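Local coordinates for DNA repair protein RAD2 (Saccharomyces cerevisiae, PDB 4Q0W) that cuts single-stranded DNA as a magnesium-dependent endonuclease, making an incision essential to excision repair of DNA damaged by UV light, bulky adducts or cross-links, at residues L158-I163 and L336-S341. Numbering follows the deposited sequence.
Sequences LSRFGI and LDMLRS
Leu339 lays its two methyl groups over one face of the Phe161 ring, the two side chains crossing at about a right angle. CD2 of Leu339 is 3.9 Å from the ring centroid and 22° off the normal, a CH-pi contact displaced toward the CD2-CE2 bond of Phe161, while CD1 of Leu339 lies 3.9 Å from CE1 of Phe161. CD2 of Leu339 also touches CB of Arg160 at 3.8 Å, so the leucine fills the angle between consecutive residues at the end of helix 148-160. From there Arg160 reaches across helix 336-347, past CB of Met338, its chain extended from CG to NE (chi2 -175°, chi3 -178°), and NH1 donates to Met338 O at 2.7 Å. That oxygen lies in the guanidinium plane, although the donor is tilted from the carbonyl plane. Bent at chi2 and chi3, the Met338 side chain folds back so that CE rests over one guanidinium face, offset toward the rim, 3.7 Å from CZ of Arg160. On its other polar side the guanidinium is salt-bridged through NE to Glu156, one turn earlier, which helps fix its rotation. Replacing Arg160 by alanine is likely to leave Met338 O without this donor, Glu156 without its cationic mate and the Met338 methyl without the flat group beneath it. Gly162, with positive phi, closes the I-domain helix in a Schellman motif. Far from the metal site, the contact fastens helix 336-347, near the C-terminus, to this helix end: Leu358 of helix 351-361 touches both Phe161 and Leu339, helix 52-66 packs on Phe161 through Ile61 and Leu65, and the chain runs on into edge strand 165-167.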
loop_
_atom_site.group_PDB
_atom_site.type_symbol
_atom_site.label_atom_id
_atom_site.label_comp_id
_atom_site.label_asym_id
_atom_site.label_seq_id
_atom_site.Cartn_x
_atom_site.Cartn_y
_atom_site.Cartn_z
ATOM N N LEU A 158 -12.306 0.813 41.359
ATOM C CA LEU A 158 -10.963 0.341 41.695
ATOM C C LEU A 158 -10.744 0.261 43.208
ATOM O O LEU A 158 -10.224 -0.735 43.717
ATOM C CB LEU A 158 -9.904 1.234 41.049
ATOM C CG LEU A 158 -9.661 0.956 39.566
ATOM C CD1 LEU A 158 -8.820 2.070 38.923
ATOM C CD2 LEU A 158 -8.985 -0.418 39.394
ATOM N N SER A 159 -11.159 1.291 43.937
ATOM C CA SER A 159 -10.891 1.295 45.372
ATOM C C SER A 159 -11.768 0.291 46.137
ATOM O O SER A 159 -11.314 -0.307 47.113
ATOM C CB SER A 159 -10.986 2.705 45.956
ATOM O OG SER A 159 -12.320 3.168 45.952
ATOM N N ARG A 160 -12.998 0.073 45.677
ATOM C CA ARG A 160 -13.843 -0.969 46.274
ATOM C C ARG A 160 -13.298 -2.378 45.995
ATOM O O ARG A 160 -13.617 -3.328 46.725
ATOM C CB ARG A 160 -15.295 -0.833 45.796
ATOM C CG ARG A 160 -15.921 0.520 46.176
ATOM C CD ARG A 160 -17.407 0.612 45.800
ATOM N NE ARG A 160 -17.953 1.934 46.124
ATOM C CZ ARG A 160 -19.228 2.191 46.409
ATOM N NH1 ARG A 160 -20.134 1.216 46.435
ATOM N NH2 ARG A 160 -19.595 3.432 46.682
ATOM N N PHE A 161 -12.475 -2.507 44.947
ATOM C CA PHE A 161 -11.759 -3.753 44.667
ATOM C C PHE A 161 -10.487 -3.826 45.507
ATOM O O PHE A 161 -9.813 -4.857 45.536
ATOM C CB PHE A 161 -11.360 -3.839 43.196
ATOM C CG PHE A 161 -12.314 -4.622 42.336
ATOM C CD1 PHE A 161 -12.387 -6.008 42.434
ATOM C CD2 PHE A 161 -13.114 -3.976 41.398
ATOM C CE1 PHE A 161 -13.257 -6.726 41.631
ATOM C CE2 PHE A 161 -13.984 -4.688 40.584
ATOM C CZ PHE A 161 -14.052 -6.067 40.695
ATOM N N GLY A 162 -10.151 -2.729 46.182
ATOM C CA GLY A 162 -8.897 -2.659 46.911
ATOM C C GLY A 162 -7.669 -2.547 46.010
ATOM O O GLY A 162 -6.554 -2.889 46.425
ATOM N N ILE A 163 -7.868 -2.052 44.787
ATOM C CA ILE A 163 -6.771 -1.910 43.821
ATOM C C ILE A 163 -6.214 -0.491 43.810
ATOM O O ILE A 163 -6.941 0.471 43.570
ATOM C CB ILE A 163 -7.211 -2.323 42.404
ATOM C CG1 ILE A 163 -7.575 -3.811 42.374
ATOM C CG2 ILE A 163 -6.120 -2.033 41.363
ATOM C CD1 ILE A 163 -8.335 -4.201 41.133
ATOM N N LEU A 336 -16.827 -6.899 49.082
ATOM C CA LEU A 336 -17.999 -7.476 48.417
ATOM C C LEU A 336 -19.264 -6.627 48.626
ATOM O O LEU A 336 -20.014 -6.378 47.671
ATOM C CB LEU A 336 -18.238 -8.912 48.901
ATOM C CG LEU A 336 -19.370 -9.655 48.198
ATOM C CD1 LEU A 336 -19.105 -9.702 46.703
ATOM C CD2 LEU A 336 -19.563 -11.051 48.758
ATOM N N ASP A 337 -19.485 -6.190 49.864
ATOM C CA ASP A 337 -20.654 -5.373 50.199
ATOM C C ASP A 337 -20.714 -4.128 49.317
ATOM O O ASP A 337 -21.775 -3.783 48.797
ATOM C CB ASP A 337 -20.621 -4.942 51.673
ATOM C CG ASP A 337 -20.918 -6.102 52.642
ATOM O OD1 ASP A 337 -20.999 -7.261 52.190
ATOM O OD2 ASP A 337 -21.069 -5.838 53.851
ATOM N N MET A 338 -19.572 -3.460 49.149
ATOM C CA MET A 338 -19.548 -2.181 48.432
ATOM C C MET A 338 -19.499 -2.362 46.918
ATOM O O MET A 338 -19.974 -1.502 46.170
ATOM C CB MET A 338 -18.407 -1.290 48.923
ATOM C CG MET A 338 -18.551 -0.859 50.378
ATOM S SD MET A 338 -20.135 -0.023 50.722
ATOM C CE MET A 338 -19.828 1.606 50.035
ATOM N N LEU A 339 -18.938 -3.485 46.465
ATOM C CA LEU A 339 -18.962 -3.822 45.048
ATOM C C LEU A 339 -20.392 -4.189 44.627
ATOM O O LEU A 339 -20.853 -3.786 43.559
ATOM C CB LEU A 339 -17.976 -4.974 44.735
ATOM C CG LEU A 339 -16.471 -4.644 44.672
ATOM C CD1 LEU A 339 -15.612 -5.919 44.587
ATOM C CD2 LEU A 339 -16.134 -3.695 43.497
ATOM N N ARG A 340 -21.084 -4.965 45.460
ATOM C CA ARG A 340 -22.491 -5.303 45.212
ATOM C C ARG A 340 -23.338 -4.050 45.010
ATOM O O ARG A 340 -24.057 -3.918 44.019
ATOM C CB ARG A 340 -23.082 -6.048 46.408
ATOM C CG ARG A 340 -22.787 -7.537 46.491
ATOM C CD ARG A 340 -23.111 -7.991 47.918
ATOM N NE ARG A 340 -23.184 -9.442 48.070
ATOM C CZ ARG A 340 -23.481 -10.044 49.214
ATOM N NH1 ARG A 340 -23.731 -9.319 50.294
ATOM N NH2 ARG A 340 -23.525 -11.365 49.281
ATOM N N SER A 341 -23.268 -3.137 45.966
ATOM C CA SER A 341 -24.075 -1.930 45.862
ATOM C C SER A 341 -23.630 -1.036 44.688
ATOM O O SER A 341 -24.465 -0.398 44.031
ATOM C CB SER A 341 -24.078 -1.165 47.192
ATOM O OG SER A 341 -22.763 -0.946 47.673
#